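Local coordinates for uncharacterized protein MTH_862 (Methanothermobacter thermautotrophicus, PDB 2R47) that is of unknown function, belongs to the archaeal DUF2124 family and pairs with a second copy of itself in the crystal, at residues 69-73 with 74-78; 47-51 with 52-56; 127-131 with 132-136. All blocks are in the same frame, centred on the assembly; numbering follows the deposited sequence.

Contact 1. Residues 69-73 with 74-78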
# COMPACT_ATOMS: atom_id res chain seq x y z
N GLU A 69 2.33 13.31 5.82
CA GLU A 69 1.99 14.58 5.18
C GLU A 69 1.71 14.45 3.68
O GLU A 69 2.42 13.74 2.98
CB GLU A 69 3.12 15.59 5.41
CG GLU A 69 3.16 16.06 6.88
CD GLU A 69 4.15 17.18 7.16
OE1 GLU A 69 5.07 17.44 6.34
OE2 GLU A 69 4.03 17.79 8.23
N VAL A 70 0.69 15.17 3.19
CA VAL A 70 0.37 15.11 1.75
C VAL A 70 1.30 16.02 0.93
O VAL A 70 1.43 17.21 1.20
CB VAL A 70 -1.12 15.41 1.45
CG1 VAL A 70 -1.37 15.33 -0.06
CG2 VAL A 70 -2.02 14.39 2.13
N THR A 71 1.95 15.47 -0.08
CA THR A 71 2.78 16.26 -0.98
C THR A 71 2.26 16.07 -2.42
O THR A 71 1.31 15.33 -2.62
CB THR A 71 4.27 15.82 -0.90
OG1 THR A 71 4.44 14.56 -1.57
CG2 THR A 71 4.72 15.64 0.56
N GLU A 72 2.90 16.67 -3.42
CA GLU A 72 2.52 16.33 -4.81
C GLU A 72 2.76 14.87 -5.22
O GLU A 72 2.29 14.42 -6.30
CB GLU A 72 3.16 17.25 -5.83
CG GLU A 72 4.54 16.85 -6.23
CD GLU A 72 5.14 17.76 -7.30
OE1 GLU A 72 4.82 17.62 -8.52
OE2 GLU A 72 5.98 18.59 -6.90
N TYR A 73 3.49 14.13 -4.38
CA TYR A 73 3.74 12.72 -4.64
C TYR A 73 2.83 11.74 -3.89
O TYR A 73 2.86 10.50 -4.16
CB TYR A 73 5.21 12.40 -4.35
CG TYR A 73 6.19 12.98 -5.39
CD1 TYR A 73 6.60 12.23 -6.50
CD2 TYR A 73 6.71 14.26 -5.26
CE1 TYR A 73 7.51 12.76 -7.47
CE2 TYR A 73 7.56 14.81 -6.21
CZ TYR A 73 7.97 14.05 -7.31
OH TYR A 73 8.84 14.62 -8.22
N GLY A 74 1.98 12.26 -3.01
CA GLY A 74 1.13 11.43 -2.19
C GLY A 74 1.48 11.74 -0.75
O GLY A 74 1.86 12.87 -0.43
N VAL A 75 1.34 10.75 0.12
CA VAL A 75 1.65 10.89 1.52
C VAL A 75 3.10 10.51 1.74
O VAL A 75 3.51 9.42 1.31
CB VAL A 75 0.73 9.99 2.37
CG1 VAL A 75 1.09 10.09 3.85
CG2 VAL A 75 -0.71 10.42 2.15
N GLU A 76 3.86 11.41 2.36
CA GLU A 76 5.24 11.15 2.69
C GLU A 76 5.44 11.38 4.18
O GLU A 76 4.66 12.08 4.82
CB GLU A 76 6.19 12.06 1.89
CG GLU A 76 6.03 11.93 0.35
CD GLU A 76 7.07 12.72 -0.41
OE1 GLU A 76 8.28 12.45 -0.20
OE2 GLU A 76 6.71 13.57 -1.25
N LEU A 77 6.52 10.81 4.71
CA LEU A 77 6.88 10.99 6.11
C LEU A 77 7.52 12.34 6.34
O LEU A 77 8.35 12.78 5.56
CB LEU A 77 7.77 9.84 6.57
CG LEU A 77 7.11 8.46 6.63
CD1 LEU A 77 8.18 7.39 6.82
CD2 LEU A 77 6.13 8.40 7.78
N GLY A 78 7.07 13.03 7.39
CA GLY A 78 7.49 14.38 7.69
C GLY A 78 8.34 14.41 8.96
O GLY A 78 9.11 13.49 9.21
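Four backbone hydrogen bonds tie Glu69-Thr71 to Gly74-Glu76 in a tight antiparallel hairpin. Glu69 and Glu76 form one hydrogen-bonded pair, with Glu69 N to Glu76 O and Glu76 N to Glu69 O both 2.8 Å. Thr71 and Gly74 form the next, Thr71 N reaching Gly74 O at 2.6 Å, while the return bond from Gly74 N to Thr71 O is longer, 3.2 Å. This last pair closes a type I turn through Glu72 and Tyr73. Gly74 has a positive phi of 121°, where a side chain would jam against the preceding carbonyl.

Among side chains, Thr71 OG1 donates a very short bond to Glu76 OE2, 2.5 Å, the two side chains crossing at about a right angle. The hydroxyl sits between the backbone N and the carbonyl carbon (chi1 74°), from where it also accepts from Tyr73 N at 3.0 Å, an ST turn. One hydroxyl thus fastens both the turn and the carboxylate.

Apolar contact is slight: on the face bearing Val70 and Val75, Val70 CG2 meets Val75 CG2 at 4.2 Å in their non-hydrogen-bonded pair.

Strand 74-78 is one of the two outermost strands of this chain's sheet, beside strand 66-71. At the turn Tyr73 reaches the second subunit, its carbonyl accepting from Thr39 and its OH bonding Lys64 O there, so the hairpin forms part of the dimer contact.

Contact 2. Residues 47-51 with 52-56; sequences YAVRD and KDNIF
Val49 O receives Lys52 N at 2.9 Å, closing a type I turn from Val49 to Lys52 that brings the chain out of helix 40-48 and into strand 53-58. The same oxygen takes a second bond, from the side chain of Asn54, and the two donors arrive from opposite faces of the carbonyl plane.

Asn54 ND2 lies 3.3 Å from Val49 O in a nearly straight bond (169° at the hydrogen). The oxygen lies almost in the plane of the amide, yet ND2 stands well above the carbonyl plane. Val49 CG2 packs against the same amide, 4.0 Å from Asn54 ND2, the two side chains meeting at about a right angle. A leucine at Asn54 would probably leave Val49 O with the turn bond alone from these two segments and lose the side-chain tie from strand to turn.

Lys52 runs past Val49, with Lys52 CD 4.0 Å from Val49 CB. A bend at its last torsion (chi4 -48°) accompanies a long salt bridge from Lys52 NZ to Asp51 OD2, the two side chains lying alongside each other; Lys52 NZ also hydrogen-bonds Ala26 O. A water links the backbone Asp51 O, at 2.7 Å, to the side-chain Asp53 OD1, the latter weakly. Nearer the helix, Arg50 NH1 donates to Tyr47 O at 2.9 Å and lies over one face of the Tyr47 ring, offset toward the rim.

Val49 is buried against Phe19 and Arg20 of helix 11-22 and against Ile29 of strand 28-33. Strand 53-58 runs between strands 28-33 and 66-71, hydrogen-bonded to both, and the turn leads into it from helix 40-48, completing the beta-alpha-beta crossover from the parallel strand 28-33.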
# COMPACT_ATOMS: atom_id res chain seq x y z
N TYR A 47 -3.89 8.71 3.38
CA TYR A 47 -4.39 9.38 2.19
C TYR A 47 -5.92 9.45 2.17
O TYR A 47 -6.47 10.49 1.84
CB TYR A 47 -3.91 8.73 0.87
CG TYR A 47 -4.22 9.64 -0.33
CD1 TYR A 47 -3.52 10.84 -0.50
CD2 TYR A 47 -5.24 9.32 -1.24
CE1 TYR A 47 -3.80 11.70 -1.57
CE2 TYR A 47 -5.53 10.18 -2.35
CZ TYR A 47 -4.80 11.37 -2.47
OH TYR A 47 -5.06 12.28 -3.53
N ALA A 48 -6.59 8.37 2.50
CA ALA A 48 -8.05 8.33 2.50
C ALA A 48 -8.65 9.28 3.52
O ALA A 48 -9.81 9.68 3.40
CB ALA A 48 -8.52 6.87 2.77
N VAL A 49 -7.89 9.56 4.59
CA VAL A 49 -8.34 10.50 5.62
C VAL A 49 -7.36 11.65 5.78
O VAL A 49 -7.10 12.10 6.90
CB VAL A 49 -8.64 9.80 6.98
CG1 VAL A 49 -9.79 8.80 6.81
CG2 VAL A 49 -7.36 9.10 7.57
N ARG A 50 -6.91 12.21 4.65
CA ARG A 50 -5.84 13.20 4.66
C ARG A 50 -6.27 14.53 5.29
O ARG A 50 -5.44 15.41 5.53
CB ARG A 50 -5.32 13.43 3.24
CG ARG A 50 -6.43 13.73 2.22
CD ARG A 50 -5.80 13.92 0.84
NE ARG A 50 -6.76 14.18 -0.24
CZ ARG A 50 -7.56 13.26 -0.79
NH1 ARG A 50 -7.54 12.01 -0.33
NH2 ARG A 50 -8.40 13.56 -1.79
N ASP A 51 -7.58 14.67 5.52
CA ASP A 51 -8.11 15.81 6.27
C ASP A 51 -7.70 15.83 7.75
O ASP A 51 -7.80 16.87 8.47
CB ASP A 51 -9.65 15.88 6.13
CG ASP A 51 -10.37 14.57 6.52
OD1 ASP A 51 -10.17 13.52 5.89
OD2 ASP A 51 -11.20 14.62 7.45
N LYS A 52 -7.31 14.66 8.25
CA LYS A 52 -6.99 14.50 9.66
C LYS A 52 -5.51 14.73 9.87
O LYS A 52 -4.79 14.91 8.92
CB LYS A 52 -7.38 13.11 10.13
CG LYS A 52 -8.89 12.94 10.11
CD LYS A 52 -9.28 11.58 10.55
CE LYS A 52 -10.76 11.32 10.21
NZ LYS A 52 -11.68 12.43 10.63
N ASP A 53 -5.09 14.80 11.12
CA ASP A 53 -3.66 14.93 11.41
C ASP A 53 -3.17 13.51 11.73
O ASP A 53 -3.56 12.89 12.73
CB ASP A 53 -3.38 15.90 12.58
CG ASP A 53 -3.22 17.38 12.13
OD1 ASP A 53 -3.25 17.69 10.92
OD2 ASP A 53 -3.03 18.24 13.02
N ASN A 54 -2.33 12.97 10.84
CA ASN A 54 -2.00 11.54 10.91
C ASN A 54 -0.50 11.35 11.14
O ASN A 54 0.34 12.14 10.64
CB ASN A 54 -2.33 10.90 9.58
CG ASN A 54 -3.83 11.01 9.22
OD1 ASN A 54 -4.67 10.80 10.08
ND2 ASN A 54 -4.12 11.37 7.98
N ILE A 55 -0.18 10.30 11.85
CA ILE A 55 1.23 9.94 12.08
C ILE A 55 1.48 8.44 11.87
O ILE A 55 0.55 7.62 11.98
CB ILE A 55 1.73 10.32 13.52
CG1 ILE A 55 1.02 9.47 14.59
CG2 ILE A 55 1.52 11.86 13.86
CD1 ILE A 55 1.51 9.78 16.08
N PHE A 56 2.76 8.10 11.63
CA PHE A 56 3.17 6.68 11.45
C PHE A 56 4.13 6.37 12.58
O PHE A 56 5.12 7.10 12.77
CB PHE A 56 3.89 6.48 10.13
CG PHE A 56 4.49 5.08 10.00
CD1 PHE A 56 3.64 3.97 9.99
CD2 PHE A 56 5.87 4.89 9.99
CE1 PHE A 56 4.14 2.67 9.92
CE2 PHE A 56 6.39 3.58 9.93
CZ PHE A 56 5.53 2.48 9.91
O HOH W 1 -6.62 18.14 10.57

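Contact 3. Residues 127-131 with 132-136; sequences DMFAR and AGWYE
Ala130 lies under the ring of Tyr135: its CB is 4.0 Å from the ring centroid and 24° off the normal, a CH-pi contact over one face. Phe129 CB touches Tyr135 CE1 at 3.8 Å. Farther along its side chain, Phe129 CE1 meets Trp134 CE3 at 3.5 Å; the two ring planes are only 22° apart but slid so far that they barely overlap. Phe129 and Trp134 both have CG anti to the carbonyl carbon, which carries the rings out along the same side of the joint.

Behind these side chains the backbone is pinned by hydrogen bonds. Helix 128-131 ends in a Schellman motif: Trp134 N bonds Phe129 O at 2.9 Å and Gly133 N bonds Ala130 O at 3.1 Å. Gly133, at positive phi, ends one helix and occupies the N-cap position of the next. A water links Ala130 O to Tyr135 N across this joint.

Two further waters join Asp127 OD1 to Tyr135 OH, and one of them also accepts from Ala130 N at 2.9 Å. Farther out, Asp127 N donates to Asn145 OD1, Phe140 meets the Phe129 ring, Ile103 and Val106 of helix 103-113 pack on Trp134, and Leu153 of the second subunit packs on Tyr135.

Chemically the joint is divided: Phe129 and Trp134 are buried, while Ala130 and Tyr135 are partly exposed, on the side where water bridges Asp127 OD1 and Tyr135 OH, 4.0 Å apart. The carboxylate's hold on Tyr135 is thus indirect, and the direct polar bonds across the joint are backbone ones, from Ala132 N, Gly133 N and Trp134 N.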
# COMPACT_ATOMS: atom_id res chain seq x y z
N ASP A 127 -6.76 -12.02 7.98
CA ASP A 127 -7.21 -12.31 9.35
C ASP A 127 -6.05 -12.38 10.35
O ASP A 127 -6.09 -13.16 11.31
CB ASP A 127 -8.02 -13.60 9.38
CG ASP A 127 -9.17 -13.56 10.38
OD1 ASP A 127 -9.50 -12.48 10.94
OD2 ASP A 127 -9.75 -14.66 10.57
N MET A 128 -5.02 -11.59 10.12
CA MET A 128 -3.78 -11.73 10.87
C MET A 128 -4.01 -11.58 12.36
O MET A 128 -3.45 -12.35 13.15
CB MET A 128 -2.75 -10.67 10.41
CG MET A 128 -1.31 -11.01 10.73
SD MET A 128 -0.68 -12.44 9.81
CE MET A 128 -0.96 -11.91 8.11
N PHE A 129 -4.78 -10.58 12.78
CA PHE A 129 -4.92 -10.37 14.22
C PHE A 129 -5.65 -11.52 14.93
O PHE A 129 -5.24 -11.95 16.02
CB PHE A 129 -5.60 -9.06 14.53
CG PHE A 129 -4.74 -7.87 14.27
CD1 PHE A 129 -3.49 -7.79 14.83
CD2 PHE A 129 -5.21 -6.83 13.48
CE1 PHE A 129 -2.67 -6.63 14.62
CE2 PHE A 129 -4.42 -5.68 13.26
CZ PHE A 129 -3.15 -5.62 13.82
N ALA A 130 -6.77 -11.95 14.38
CA ALA A 130 -7.51 -13.09 14.94
C ALA A 130 -6.58 -14.32 15.06
O ALA A 130 -6.54 -15.01 16.09
CB ALA A 130 -8.67 -13.42 14.05
N ARG A 131 -5.85 -14.58 13.99
CA ARG A 131 -4.98 -15.77 13.90
C ARG A 131 -3.85 -15.75 14.93
O ARG A 131 -3.46 -16.79 15.47
CB ARG A 131 -4.47 -15.93 12.47
CG ARG A 131 -5.61 -16.25 11.51
CD ARG A 131 -5.21 -16.14 10.07
NE ARG A 131 -4.07 -16.97 9.75
CZ ARG A 131 -3.11 -16.61 8.90
NH1 ARG A 131 -3.14 -15.40 8.32
NH2 ARG A 131 -2.10 -17.46 8.69
N ALA A 132 -3.37 -14.56 15.27
CA ALA A 132 -2.31 -14.39 16.24
C ALA A 132 -2.79 -14.49 17.71
O ALA A 132 -1.99 -14.49 18.65
CB ALA A 132 -1.62 -13.05 15.98
N GLY A 133 -4.10 -14.58 17.90
CA GLY A 133 -4.70 -14.58 19.23
C GLY A 133 -5.02 -13.19 19.77
O GLY A 133 -5.45 -13.03 20.93
N TRP A 134 -4.83 -12.15 18.93
CA TRP A 134 -4.84 -10.78 19.44
C TRP A 134 -6.22 -10.27 19.82
O TRP A 134 -6.31 -9.27 20.56
CB TRP A 134 -4.08 -9.78 18.53
CG TRP A 134 -2.58 -9.83 18.66
CD1 TRP A 134 -1.84 -10.90 19.10
CD2 TRP A 134 -1.65 -8.79 18.36
NE1 TRP A 134 -0.52 -10.59 19.07
CE2 TRP A 134 -0.36 -9.30 18.63
CE3 TRP A 134 -1.77 -7.48 17.88
CZ2 TRP A 134 0.81 -8.56 18.42
CZ3 TRP A 134 -0.60 -6.72 17.70
CH2 TRP A 134 0.65 -7.26 17.96
N TYR A 135 -7.29 -10.93 19.37
CA TYR A 135 -8.63 -10.49 19.79
C TYR A 135 -8.84 -10.82 21.26
O TYR A 135 -9.63 -10.16 21.93
CB TYR A 135 -9.76 -11.14 18.98
CG TYR A 135 -9.89 -10.71 17.52
CD1 TYR A 135 -9.09 -9.70 16.97
CD2 TYR A 135 -10.85 -11.32 16.70
CE1 TYR A 135 -9.23 -9.31 15.62
CE2 TYR A 135 -11.02 -10.92 15.37
CZ TYR A 135 -10.18 -9.93 14.84
OH TYR A 135 -10.35 -9.56 13.52
N GLU A 136 -8.14 -11.85 21.74
CA GLU A 136 -8.22 -12.22 23.17
C GLU A 136 -7.22 -11.45 24.03
O GLU A 136 -7.46 -11.28 25.22
CB GLU A 136 -8.09 -13.74 23.35
CG GLU A 136 -9.16 -14.49 22.56
CD GLU A 136 -9.37 -15.92 23.03
OE1 GLU A 136 -9.16 -16.19 24.23
OE2 GLU A 136 -9.76 -16.77 22.20
O HOH W 2 -7.99 -10.53 12.21
O HOH W 3 -11.71 -11.47 12.05
O HOH W 4 -7.80 -13.75 18.48

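Contacts 1 and 2 are neighbours in one sheet, with centres 10 Å apart, because strands 53-58 and 66-71 lie side by side. They touch through packing: Val70 CG2 is 3.6 Å from Arg50 CB, and Leu77 CD2 is 3.8 Å from Phe56 CB. Both also reach the second subunit: Tyr73 of the second subunit packs on Phe56 of contact 2. Contact 3 stands apart across the chain's centre, its nearest atoms about 18 Å from contact 1 and about 12 Å from contact 2. No active site is established; a sulfate, probably from the crystallisation liquor, lies about 4 Å from the Met128 side chain of contact 3.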